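Local coordinates for DNA alpha-glucosyltransferase (PDB 1XV5), which is a bacteriophage T4 glucosyltransferase of the GT-B clan, built on two parallel-sheet domains, with uridine-5'-diphosphate bound between them, at residues K99-D102 against N103-P106; K190-E194 against I195-I199; L235-P239 against A240-I244; R304-Y308 against T309-L313; I347-E351 against N352-S356. All coordinates share one frame; numbering follows the deposited sequence.

Contact 1: residues K99-D102 against N103-P106; sequences KLLD and NIKP
N103 and I104 lean back on K99-D102 where helix 91-103 runs out. The backbone N-H of N103 is the main donor. It donates a hydrogen bond to K99 O, with N103 N 3.0 Å from that oxygen. N103 N also makes a weak bond to L100 O, 3.1 Å away, so it is shared between two carbonyls.

The carbonyls nearer the end have too few helical N-H groups ahead of them. Water supplies donors to some of them. One water donates to both L101 O, at 2.6 Å, and I104 O, at 2.7 Å. A second water donates to I104 O as well and, at 3.2 Å, to D102 O. I104 O therefore accepts from two waters, and each water ties it to a carbonyl of the last turn.

I104 itself leaves the helical conformation. Its CG1 lies anti to its own carbonyl carbon (chi1 -65°), which swings that branch back over the helix end. I104 CG1 comes within 3.0 Å of L100 O. I104 CD1 meets L101 CD2 at 4.1 Å, the two side chains lying side by side and pointing the same way.

N74 receives a hydrogen bond from K105 N and helps fix the chain beyond the end. L100 packs on helix 66-73. L101 reaches helix 128-134 and strand 78-83, and I104 touches L79 of that same strand, so the helix end closes onto the sheet before strand 109-114 begins.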
# COMPACT_ATOMS: atom_id res chain seq x y z
N LYS A 99 -21.78 -17.54 -3.82
CA LYS A 99 -22.31 -18.31 -4.94
C LYS A 99 -21.34 -18.21 -6.11
O LYS A 99 -21.13 -19.17 -6.85
CB LYS A 99 -23.69 -17.78 -5.38
CG LYS A 99 -24.38 -18.71 -6.37
CD LYS A 99 -25.55 -18.05 -7.08
CE LYS A 99 -26.65 -17.61 -6.14
NZ LYS A 99 -27.75 -16.98 -6.92
N LEU A 100 -20.76 -17.02 -6.29
CA LEU A 100 -19.79 -16.80 -7.36
C LEU A 100 -18.63 -17.77 -7.23
O LEU A 100 -18.24 -18.41 -8.20
CB LEU A 100 -19.25 -15.37 -7.30
CG LEU A 100 -19.94 -14.29 -8.12
CD1 LEU A 100 -19.23 -12.96 -7.89
CD2 LEU A 100 -19.89 -14.65 -9.60
N LEU A 101 -18.09 -17.87 -6.02
CA LEU A 101 -16.97 -18.76 -5.75
C LEU A 101 -17.30 -20.20 -6.13
O LEU A 101 -16.51 -20.89 -6.77
CB LEU A 101 -16.58 -18.69 -4.28
CG LEU A 101 -16.05 -17.35 -3.77
CD1 LEU A 101 -15.81 -17.44 -2.28
CD2 LEU A 101 -14.76 -16.98 -4.50
N ASP A 102 -18.48 -20.66 -5.72
CA ASP A 102 -18.92 -22.02 -6.00
C ASP A 102 -19.16 -22.28 -7.48
O ASP A 102 -19.04 -23.41 -7.94
CB ASP A 102 -20.22 -22.33 -5.24
CG ASP A 102 -19.98 -22.58 -3.76
OD1 ASP A 102 -20.98 -22.75 -3.02
OD2 ASP A 102 -18.81 -22.60 -3.33
N ASN A 103 -19.50 -21.23 -8.23
CA ASN A 103 -19.78 -21.40 -9.65
C ASN A 103 -18.71 -20.96 -10.63
O ASN A 103 -18.94 -20.94 -11.84
CB ASN A 103 -21.11 -20.72 -10.00
CG ASN A 103 -22.29 -21.42 -9.37
OD1 ASN A 103 -22.56 -21.28 -8.18
ND2 ASN A 103 -23.01 -22.20 -10.17
N ILE A 104 -17.53 -20.61 -10.13
CA ILE A 104 -16.43 -20.22 -11.02
C ILE A 104 -16.02 -21.51 -11.73
O ILE A 104 -15.99 -22.57 -11.11
CB ILE A 104 -15.22 -19.70 -10.23
CG1 ILE A 104 -15.59 -18.39 -9.51
CG2 ILE A 104 -14.04 -19.49 -11.16
CD1 ILE A 104 -14.55 -17.95 -8.50
N LYS A 105 -15.71 -21.42 -13.02
CA LYS A 105 -15.30 -22.61 -13.75
C LYS A 105 -14.14 -23.30 -13.04
O LYS A 105 -13.15 -22.66 -12.68
CB LYS A 105 -14.90 -22.25 -15.19
CG LYS A 105 -16.05 -21.67 -16.00
CD LYS A 105 -15.79 -21.73 -17.50
CE LYS A 105 -14.64 -20.85 -17.93
NZ LYS A 105 -14.43 -20.93 -19.40
N PRO A 106 -14.25 -24.62 -12.81
CA PRO A 106 -13.21 -25.39 -12.13
C PRO A 106 -11.84 -25.30 -12.79
O PRO A 106 -10.81 -25.40 -12.12
CB PRO A 106 -13.76 -26.81 -12.17
CG PRO A 106 -15.23 -26.59 -12.06
CD PRO A 106 -15.45 -25.45 -13.03
O HOH W 1 -15.53 -22.68 -8.44
O HOH W 2 -18.19 -24.40 -10.81

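Contact 2: residues K190-E194 against I195-I199; sequences KDVSE and INMNI
I195 closes a short 3-10 turn on V192, and an Asx turn stands at each end of the contact. I195 N donates to V192 O over 3.1 Å at 162°. One residue earlier, E194 N reaches D191 O.

The E194 side chain runs back across the start of this turn. Its CB sits 3.4 Å from I195 N. CG is anti to the carbonyl carbon (chi1 -65°), which turns the chain toward D191. From CG the chain stays extended and carries the carboxylate to the D191 backbone. At the tip, OE1 accepts the backbone N-H of D191, with D191 N 2.9 Å away on the anti side of the carboxylate.

The D191 carboxylate accepts as well, from S193. Its OD1 takes two bonds from that residue, one from S193 N at 3.0 Å and one from S193 OG at 2.9 Å. The two donors come from opposite faces of the carboxylate plane. The bond from S193 N makes the first Asx turn. The second is at N196, whose OD1 accepts from N198 N as the chain turns a corner through a type I turn, N196 to I199, into strand 199-203.

Nearby, I195 and M197 pack on Y371 of helix 368-386, and R368 of that helix donates to I195 O. K190 forms a salt bridge with E283. M197 is bent at chi2 (-62°), which brings its methyl back toward the turn: M197 CE touches V192 CG2 at 3.8 Å.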
# COMPACT_ATOMS: atom_id res chain seq x y z
N LYS A 190 11.93 15.77 -10.71
CA LYS A 190 12.25 17.18 -10.91
C LYS A 190 13.74 17.44 -10.78
O LYS A 190 14.46 16.67 -10.15
CB LYS A 190 11.53 18.03 -9.85
CG LYS A 190 10.02 17.95 -9.86
CD LYS A 190 9.43 18.65 -11.08
CE LYS A 190 7.90 18.63 -11.05
NZ LYS A 190 7.37 17.24 -11.12
N ASP A 191 14.20 18.53 -11.38
CA ASP A 191 15.61 18.90 -11.27
C ASP A 191 15.72 19.38 -9.83
O ASP A 191 14.76 19.95 -9.29
CB ASP A 191 15.96 20.02 -12.24
CG ASP A 191 17.43 20.39 -12.20
OD1 ASP A 191 17.83 21.23 -11.36
OD2 ASP A 191 18.21 19.82 -13.00
N VAL A 192 16.87 19.17 -9.20
CA VAL A 192 17.05 19.56 -7.81
C VAL A 192 16.76 21.04 -7.54
O VAL A 192 16.32 21.41 -6.44
CB VAL A 192 18.49 19.21 -7.31
CG1 VAL A 192 19.53 20.05 -8.02
CG2 VAL A 192 18.58 19.40 -5.80
N SER A 193 16.97 21.89 -8.54
CA SER A 193 16.73 23.33 -8.37
C SER A 193 15.25 23.66 -8.19
O SER A 193 14.92 24.74 -7.71
CB SER A 193 17.27 24.10 -9.59
OG SER A 193 16.54 23.77 -10.75
N GLU A 194 14.38 22.73 -8.56
CA GLU A 194 12.94 22.92 -8.46
C GLU A 194 12.37 22.47 -7.11
O GLU A 194 11.18 22.66 -6.85
CB GLU A 194 12.22 22.13 -9.56
CG GLU A 194 12.49 22.58 -10.98
CD GLU A 194 11.81 21.68 -12.00
OE1 GLU A 194 12.38 20.63 -12.37
OE2 GLU A 194 10.68 22.01 -12.42
N ILE A 195 13.21 21.88 -6.28
CA ILE A 195 12.76 21.35 -4.99
C ILE A 195 12.87 22.32 -3.81
O ILE A 195 13.91 22.93 -3.59
CB ILE A 195 13.53 20.05 -4.65
CG1 ILE A 195 13.22 18.99 -5.71
CG2 ILE A 195 13.14 19.55 -3.26
CD1 ILE A 195 14.00 17.71 -5.53
N ASN A 196 11.78 22.44 -3.05
CA ASN A 196 11.77 23.31 -1.88
C ASN A 196 12.28 22.47 -0.71
O ASN A 196 11.54 21.67 -0.15
CB ASN A 196 10.36 23.81 -1.58
CG ASN A 196 10.33 24.85 -0.48
OD1 ASN A 196 11.16 24.84 0.43
ND2 ASN A 196 9.36 25.77 -0.55
N MET A 197 13.54 22.67 -0.36
CA MET A 197 14.17 21.92 0.72
C MET A 197 13.53 22.07 2.10
O MET A 197 13.71 21.21 2.96
CB MET A 197 15.65 22.31 0.82
CG MET A 197 16.47 21.94 -0.41
SD MET A 197 16.52 20.15 -0.68
CE MET A 197 16.98 20.07 -2.40
N ASN A 198 12.77 23.14 2.32
CA ASN A 198 12.16 23.33 3.63
C ASN A 198 10.82 22.64 3.82
O ASN A 198 10.24 22.69 4.90
CB ASN A 198 12.01 24.83 3.93
CG ASN A 198 13.35 25.54 3.96
OD1 ASN A 198 14.37 24.95 4.33
ND2 ASN A 198 13.35 26.81 3.59
N ILE A 199 10.33 21.97 2.78
CA ILE A 199 9.06 21.27 2.87
C ILE A 199 9.27 19.81 3.25
O ILE A 199 10.04 19.09 2.61
CB ILE A 199 8.28 21.30 1.53
CG1 ILE A 199 8.11 22.75 1.06
CG2 ILE A 199 6.94 20.61 1.69
CD1 ILE A 199 7.43 23.66 2.07

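Contact 3: residues L235-P239 against A240-I244; sequences LERSP and AFIAI
A240 opens the second segment beside S238, its CB 3.7 Å from S238 OG. F241 follows and meets several residues of the loop. Its N-H points to S238 twice: F241 N is 3.4 Å from S238 OG and 2.9 Å from S238 O, both weak bonds. The F241 ring swings back along the loop, because CG lies anti to the backbone N (chi1 -171°). CE1 then meets L235 CB at 4.0 Å. F241 CD2 meets R237 NH1 at 3.5 Å, an oblique approach with guanidinium and ring planes 77° apart. Y251 and Y253 of strand 251-254 also meet this ring.

I242 N donates to S238 O over 2.9 Å. I242 CG1 lies 3.7 Å from R237 NH2, and the two side chains cross at about a right angle. R237 is bent at chi3, and its guanidinium thus spans F241 and I242. A243 N adds a weak bond to P239 O. I244 faces helix 212-223, where F212, Y213 and F216 receive it.

S238, its OG weakly accepting from F241 N, is the N-cap of helix 239-246, and P239 takes the first helical position. This is a serine-capped helix start following strand 229-233 of a Rossmann-like domain.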
# COMPACT_ATOMS: atom_id res chain seq x y z
N LEU A 235 -4.76 12.16 5.77
CA LEU A 235 -5.39 11.90 7.07
C LEU A 235 -6.88 12.20 7.08
O LEU A 235 -7.29 13.35 7.26
CB LEU A 235 -4.69 12.72 8.16
CG LEU A 235 -3.22 12.41 8.45
CD1 LEU A 235 -2.72 13.32 9.56
CD2 LEU A 235 -3.06 10.94 8.85
N GLU A 236 -7.69 11.16 6.91
CA GLU A 236 -9.13 11.30 6.90
C GLU A 236 -9.66 11.46 8.32
O GLU A 236 -9.03 11.03 9.28
CB GLU A 236 -9.78 10.06 6.25
CG GLU A 236 -9.91 8.83 7.17
CD GLU A 236 -8.61 8.04 7.36
OE1 GLU A 236 -8.65 7.01 8.06
OE2 GLU A 236 -7.56 8.44 6.80
N ARG A 237 -10.83 12.09 8.45
CA ARG A 237 -11.43 12.26 9.76
C ARG A 237 -12.04 10.93 10.18
O ARG A 237 -12.55 10.17 9.35
CB ARG A 237 -12.50 13.36 9.74
CG ARG A 237 -11.92 14.77 9.74
CD ARG A 237 -13.00 15.80 10.04
NE ARG A 237 -13.64 15.53 11.33
CZ ARG A 237 -13.07 15.75 12.51
NH1 ARG A 237 -11.85 16.25 12.59
NH2 ARG A 237 -13.72 15.44 13.63
N SER A 238 -11.96 10.65 11.47
CA SER A 238 -12.48 9.41 12.03
C SER A 238 -12.19 9.48 13.52
O SER A 238 -11.54 10.41 13.98
CB SER A 238 -11.72 8.22 11.44
OG SER A 238 -10.36 8.26 11.84
N PRO A 239 -12.69 8.50 14.30
CA PRO A 239 -12.41 8.55 15.73
C PRO A 239 -10.91 8.65 16.00
O PRO A 239 -10.49 9.36 16.91
CB PRO A 239 -13.02 7.24 16.23
CG PRO A 239 -14.25 7.12 15.37
CD PRO A 239 -13.71 7.48 13.99
N ALA A 240 -10.11 7.96 15.21
CA ALA A 240 -8.66 8.01 15.40
C ALA A 240 -8.15 9.43 15.18
O ALA A 240 -7.27 9.90 15.91
CB ALA A 240 -7.97 7.04 14.44
N PHE A 241 -8.70 10.12 14.19
CA PHE A 241 -8.26 11.48 13.93
C PHE A 241 -8.66 12.40 15.07
O PHE A 241 -7.92 13.30 15.46
CB PHE A 241 -8.85 12.02 12.62
CG PHE A 241 -8.26 13.32 12.20
CD1 PHE A 241 -7.06 13.36 11.49
CD2 PHE A 241 -8.83 14.53 12.60
CE1 PHE A 241 -6.43 14.57 11.19
CE2 PHE A 241 -8.22 15.74 12.31
CZ PHE A 241 -7.01 15.76 11.60
N ILE A 242 -9.86 12.18 15.62
CA ILE A 242 -10.35 13.01 16.71
C ILE A 242 -9.40 12.99 17.91
O ILE A 242 -9.30 13.96 18.66
CB ILE A 242 -11.76 12.55 17.15
CG1 ILE A 242 -12.75 12.84 16.01
CG2 ILE A 242 -12.20 13.27 18.42
CD1 ILE A 242 -14.12 12.21 16.20
N ALA A 243 -8.70 11.88 18.08
CA ALA A 243 -7.77 11.73 19.20
C ALA A 243 -6.65 12.76 19.15
O ALA A 243 -6.11 13.15 20.18
CB ALA A 243 -7.18 10.32 19.19
N ILE A 244 -6.30 13.21 17.94
CA ILE A 244 -5.24 14.20 17.78
C ILE A 244 -5.57 15.51 18.49
O ILE A 244 -4.75 16.03 19.26
CB ILE A 244 -4.98 14.48 16.29
CG1 ILE A 244 -4.54 13.19 15.59
CG2 ILE A 244 -3.91 15.56 16.14
CD1 ILE A 244 -4.50 13.28 14.07

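Contact 4: residues R304-Y308 against T309-L313; sequences RSLEY and THLEL. With UDP (uridine-5'-diphosphate), chain C.
The backbone turns into helix 308-316 at E307, its N-cap residue, and L311 N donates to E307 O while E312 N donates to Y308 O. This is the helix start that holds the nucleotide in the GT-B fold. Two N-H groups of the first turn bind the alpha-phosphate of UDP: Y308 N reaches O1A at 3.0 Å, and T309 N reaches O2A at the same distance. The helix start would probably favour this negative charge.

H310 holds the loop that leads in. Its ND1 accepts from E307 N over 2.8 Å at 173°, with the donor in the ring plane. L306 CD2 sits over one face of the same imidazole, 3.5 Å from the centroid, a CH-pi contact. The ring is thus fixed at an edge and on a face, and F322 meets it edge-to-face. L306 CD1 touches L311 CD2 at 4.0 Å. The E307 carboxylate does not cap the helix; OE1 takes hydrogen bonds from S295 and Q293, and OE2 forms a salt bridge with K210.

E312 reaches the ribose. CG is anti to the carbonyl carbon (chi1 -72°), and the chain then runs extended toward the sugar, which the carboxylate grips through both oxygens. OE1 also accepts from N278. UDP O3' donates to E312 OE1 at 2.7 Å, and O2' donates to OE2 at 2.6 Å.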
# COMPACT_ATOMS: atom_id res chain seq x y z
N ARG A 304 9.45 -8.78 3.20
CA ARG A 304 10.12 -8.06 2.11
C ARG A 304 9.29 -6.88 1.61
O ARG A 304 9.77 -6.05 0.86
CB ARG A 304 10.36 -8.97 0.90
CG ARG A 304 11.34 -10.12 1.09
CD ARG A 304 11.48 -10.91 -0.22
NE ARG A 304 10.20 -11.48 -0.64
CZ ARG A 304 9.95 -11.94 -1.87
NH1 ARG A 304 8.75 -12.45 -2.15
NH2 ARG A 304 10.88 -11.89 -2.81
N SER A 305 8.03 -6.80 2.05
CA SER A 305 7.15 -5.75 1.55
C SER A 305 7.23 -4.33 2.10
O SER A 305 6.96 -4.10 3.28
CB SER A 305 5.70 -6.22 1.66
OG SER A 305 5.50 -7.46 1.02
N LEU A 306 7.60 -3.39 1.23
CA LEU A 306 7.57 -1.99 1.60
C LEU A 306 6.15 -1.67 1.13
O LEU A 306 5.53 -2.49 0.44
CB LEU A 306 8.58 -1.15 0.82
CG LEU A 306 9.99 -1.07 1.40
CD1 LEU A 306 10.88 -0.29 0.44
CD2 LEU A 306 9.95 -0.40 2.77
N GLU A 307 5.64 -0.51 1.49
CA GLU A 307 4.30 -0.11 1.08
C GLU A 307 4.39 0.83 -0.12
O GLU A 307 5.46 1.32 -0.45
CB GLU A 307 3.59 0.58 2.24
CG GLU A 307 3.41 -0.33 3.43
CD GLU A 307 2.76 0.37 4.60
OE1 GLU A 307 3.46 1.07 5.35
OE2 GLU A 307 1.53 0.21 4.75
N TYR A 308 3.26 1.06 -0.77
CA TYR A 308 3.27 1.94 -1.93
C TYR A 308 3.76 3.35 -1.60
O TYR A 308 4.50 3.93 -2.39
CB TYR A 308 1.89 1.98 -2.59
CG TYR A 308 1.65 0.76 -3.43
CD1 TYR A 308 0.71 -0.20 -3.06
CD2 TYR A 308 2.43 0.51 -4.56
CE1 TYR A 308 0.56 -1.38 -3.80
CE2 TYR A 308 2.29 -0.66 -5.30
CZ TYR A 308 1.36 -1.60 -4.92
OH TYR A 308 1.24 -2.76 -5.64
N THR A 309 3.37 3.89 -0.45
CA THR A 309 3.83 5.22 -0.11
C THR A 309 5.36 5.24 0.04
O THR A 309 5.99 6.26 -0.21
CB THR A 309 3.17 5.77 1.18
OG1 THR A 309 3.22 4.78 2.21
CG2 THR A 309 1.72 6.15 0.90
N HIS A 310 5.94 4.11 0.44
CA HIS A 310 7.41 4.02 0.56
C HIS A 310 7.99 4.19 -0.84
O HIS A 310 8.86 5.03 -1.09
CB HIS A 310 7.85 2.64 1.05
CG HIS A 310 7.72 2.43 2.53
ND1 HIS A 310 7.00 1.38 3.06
CD2 HIS A 310 8.28 3.07 3.58
CE1 HIS A 310 7.14 1.37 4.37
NE2 HIS A 310 7.91 2.39 4.72
N LEU A 311 7.51 3.37 -1.76
CA LEU A 311 7.99 3.37 -3.13
C LEU A 311 7.77 4.70 -3.85
O LEU A 311 8.62 5.14 -4.62
CB LEU A 311 7.32 2.24 -3.92
CG LEU A 311 7.41 0.84 -3.30
CD1 LEU A 311 6.82 -0.17 -4.27
CD2 LEU A 311 8.87 0.49 -2.96
N GLU A 312 6.64 5.33 -3.58
CA GLU A 312 6.33 6.60 -4.22
C GLU A 312 7.34 7.69 -3.86
O GLU A 312 7.67 8.53 -4.69
CB GLU A 312 4.90 7.01 -3.87
CG GLU A 312 3.87 6.13 -4.59
CD GLU A 312 2.46 6.22 -4.04
OE1 GLU A 312 1.53 5.78 -4.75
OE2 GLU A 312 2.27 6.69 -2.89
N LEU A 313 7.84 7.68 -2.63
CA LEU A 313 8.82 8.70 -2.24
C LEU A 313 10.09 8.60 -3.07
O LEU A 313 10.58 9.60 -3.60
CB LEU A 313 9.16 8.58 -0.75
CG LEU A 313 7.99 8.77 0.21
CD1 LEU A 313 8.51 8.91 1.64
CD2 LEU A 313 7.19 10.00 -0.18
N1 UDP C . -3.29 7.06 -1.56
C2 UDP C . -3.90 8.02 -2.34
N3 UDP C . -4.65 8.93 -1.66
C4 UDP C . -4.86 8.99 -0.29
C5 UDP C . -4.18 7.97 0.45
C6 UDP C . -3.44 7.06 -0.19
O2 UDP C . -3.76 8.06 -3.56
O4 UDP C . -5.57 9.88 0.18
C1' UDP C . -2.48 6.04 -2.23
C2' UDP C . -1.02 6.00 -1.80
O2' UDP C . -0.27 6.99 -2.47
C3' UDP C . -0.66 4.57 -2.21
C4' UDP C . -1.92 3.81 -1.78
O4' UDP C . -3.00 4.78 -1.88
O3' UDP C . -0.51 4.51 -3.63
C5' UDP C . -1.88 3.24 -0.38
O5' UDP C . -1.10 2.05 -0.37
PA UDP C . -0.02 1.73 0.77
O1A UDP C . 0.55 0.42 0.41
O2A UDP C . 0.88 2.91 0.91
O3A UDP C . -0.87 1.62 2.16
PB UDP C . -2.38 1.08 2.48
O1B UDP C . -2.33 0.42 3.81
O2B UDP C . -3.32 2.21 2.27
O3B UDP C . -2.66 -0.02 1.37

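Contact 5: residues I347-E351 against N352-S356; sequences IWFDE and NDMES
D350 carries the polar part of this turn between strand 347-349 and helix 354-365. Its backbone O accepts from D353 N over 2.9 Å, closing a type I turn. Its side chain helps: OD1 accepts from N352 N at 2.8 Å, met from above the carboxylate plane. CG stands anti to the backbone N (chi1 -169°), which brings OD1 over the turn. E351 and N352 lie side by side, with carboxylate and amide planes 12° apart.

A second carboxylate starts the helix. D353 is the N-cap, and its OD2 accepts from S356 N at 3.1 Å. A water links the two halves, donating to E351 O and accepting from M354 N.

The apolar contact is sulfur to ring. M354 SD lies 3.8 Å from F349 CZ and 4.9 Å from the ring centroid, approaching obliquely in a Met-aromatic contact. F218 of helix 212-223 meets the F349 ring edge-to-face, and M354 also packs on that helix.

Two aspartates thus take up N-H groups of the turn and the first helical turn. Their carboxylates come within 5.2 Å (D350 OD2 to D353 OD1), and K324, a long and weak partner of D350, probably eases the repulsion.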
# COMPACT_ATOMS: atom_id res chain seq x y z
N ILE A 347 16.92 8.02 4.51
CA ILE A 347 17.21 8.52 5.85
C ILE A 347 16.34 7.70 6.79
O ILE A 347 15.12 7.72 6.69
CB ILE A 347 16.86 10.02 5.98
CG1 ILE A 347 17.80 10.84 5.09
CG2 ILE A 347 16.96 10.45 7.44
CD1 ILE A 347 17.56 12.33 5.11
N TRP A 348 16.98 6.95 7.69
CA TRP A 348 16.23 6.12 8.61
C TRP A 348 15.89 6.85 9.90
O TRP A 348 16.71 6.98 10.81
CB TRP A 348 16.99 4.82 8.91
CG TRP A 348 17.24 4.00 7.66
CD1 TRP A 348 18.41 3.90 6.96
CD2 TRP A 348 16.27 3.22 6.95
NE1 TRP A 348 18.22 3.09 5.85
CE2 TRP A 348 16.92 2.67 5.82
CE3 TRP A 348 14.91 2.93 7.15
CZ2 TRP A 348 16.26 1.84 4.90
CZ3 TRP A 348 14.26 2.11 6.23
CH2 TRP A 348 14.94 1.58 5.12
N PHE A 349 14.65 7.33 9.96
CA PHE A 349 14.11 8.07 11.10
C PHE A 349 14.30 7.26 12.38
O PHE A 349 13.78 6.15 12.50
CB PHE A 349 12.63 8.34 10.85
CG PHE A 349 11.99 9.26 11.85
CD1 PHE A 349 11.61 8.79 13.10
CD2 PHE A 349 11.76 10.59 11.52
CE1 PHE A 349 11.00 9.64 14.03
CE2 PHE A 349 11.15 11.45 12.44
CZ PHE A 349 10.77 10.97 13.69
N ASP A 350 15.02 7.83 13.33
CA ASP A 350 15.29 7.16 14.60
C ASP A 350 14.61 7.90 15.74
O ASP A 350 15.06 8.98 16.14
CB ASP A 350 16.80 7.12 14.85
CG ASP A 350 17.18 6.21 16.00
OD1 ASP A 350 16.30 5.92 16.84
OD2 ASP A 350 18.35 5.80 16.07
N GLU A 351 13.54 7.32 16.27
CA GLU A 351 12.81 7.96 17.36
C GLU A 351 13.67 8.15 18.61
O GLU A 351 13.38 9.00 19.45
CB GLU A 351 11.56 7.16 17.72
CG GLU A 351 11.83 5.92 18.56
CD GLU A 351 10.55 5.23 19.00
OE1 GLU A 351 9.59 5.94 19.38
OE2 GLU A 351 10.50 3.99 18.96
N ASN A 352 14.73 7.35 18.73
CA ASN A 352 15.62 7.43 19.88
C ASN A 352 16.76 8.41 19.66
O ASN A 352 17.56 8.66 20.56
CB ASN A 352 16.17 6.05 20.22
CG ASN A 352 15.13 5.15 20.86
OD1 ASN A 352 15.23 3.93 20.81
ND2 ASN A 352 14.12 5.76 21.47
N ASP A 353 16.85 8.96 18.45
CA ASP A 353 17.88 9.93 18.13
C ASP A 353 17.41 10.78 16.95
O ASP A 353 18.02 10.78 15.88
CB ASP A 353 19.20 9.23 17.78
CG ASP A 353 20.37 10.20 17.73
OD1 ASP A 353 21.50 9.76 17.45
OD2 ASP A 353 20.16 11.41 17.96
N MET A 354 16.31 11.50 17.16
CA MET A 354 15.78 12.35 16.11
C MET A 354 16.75 13.48 15.79
O MET A 354 16.73 14.03 14.68
CB MET A 354 14.42 12.92 16.54
CG MET A 354 13.32 11.87 16.58
SD MET A 354 11.71 12.54 17.00
CE MET A 354 11.74 12.40 18.79
N GLU A 355 17.61 13.82 16.74
CA GLU A 355 18.59 14.87 16.51
C GLU A 355 19.49 14.45 15.35
O GLU A 355 19.75 15.23 14.44
CB GLU A 355 19.43 15.12 17.76
CG GLU A 355 20.42 16.25 17.60
CD GLU A 355 21.21 16.54 18.87
OE1 GLU A 355 22.07 17.44 18.84
OE2 GLU A 355 20.96 15.87 19.89
N SER A 356 19.94 13.20 15.39
CA SER A 356 20.81 12.68 14.33
C SER A 356 20.05 12.66 13.01
O SER A 356 20.62 12.95 11.96
CB SER A 356 21.27 11.26 14.69
OG SER A 356 22.07 10.72 13.66
O HOH W 3 15.14 11.47 19.76

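The contacts come in series along the chain, and none touches another. Contact 1 stands apart, in the domain of the sheet that includes strands 78-83 and 109-114. Its centre is about 53 Å from that of contact 2, on the opposite side of the chain's centre. Contacts 2 to 5 adjoin strands of the second parallel sheet: 2 leads into strand 199-203, 3 follows 229-233, 4 precedes 319-323 and 5 begins on 347-349. Contacts 4 and 5 are the nearest pair, about 6 Å between nearest atoms. Contact 4 lies closest to the middle, where UDP sits between the domains; the others lie farther out, 1 and 2 on helix-to-strand connections, 3 and 5 on strand-to-helix ones.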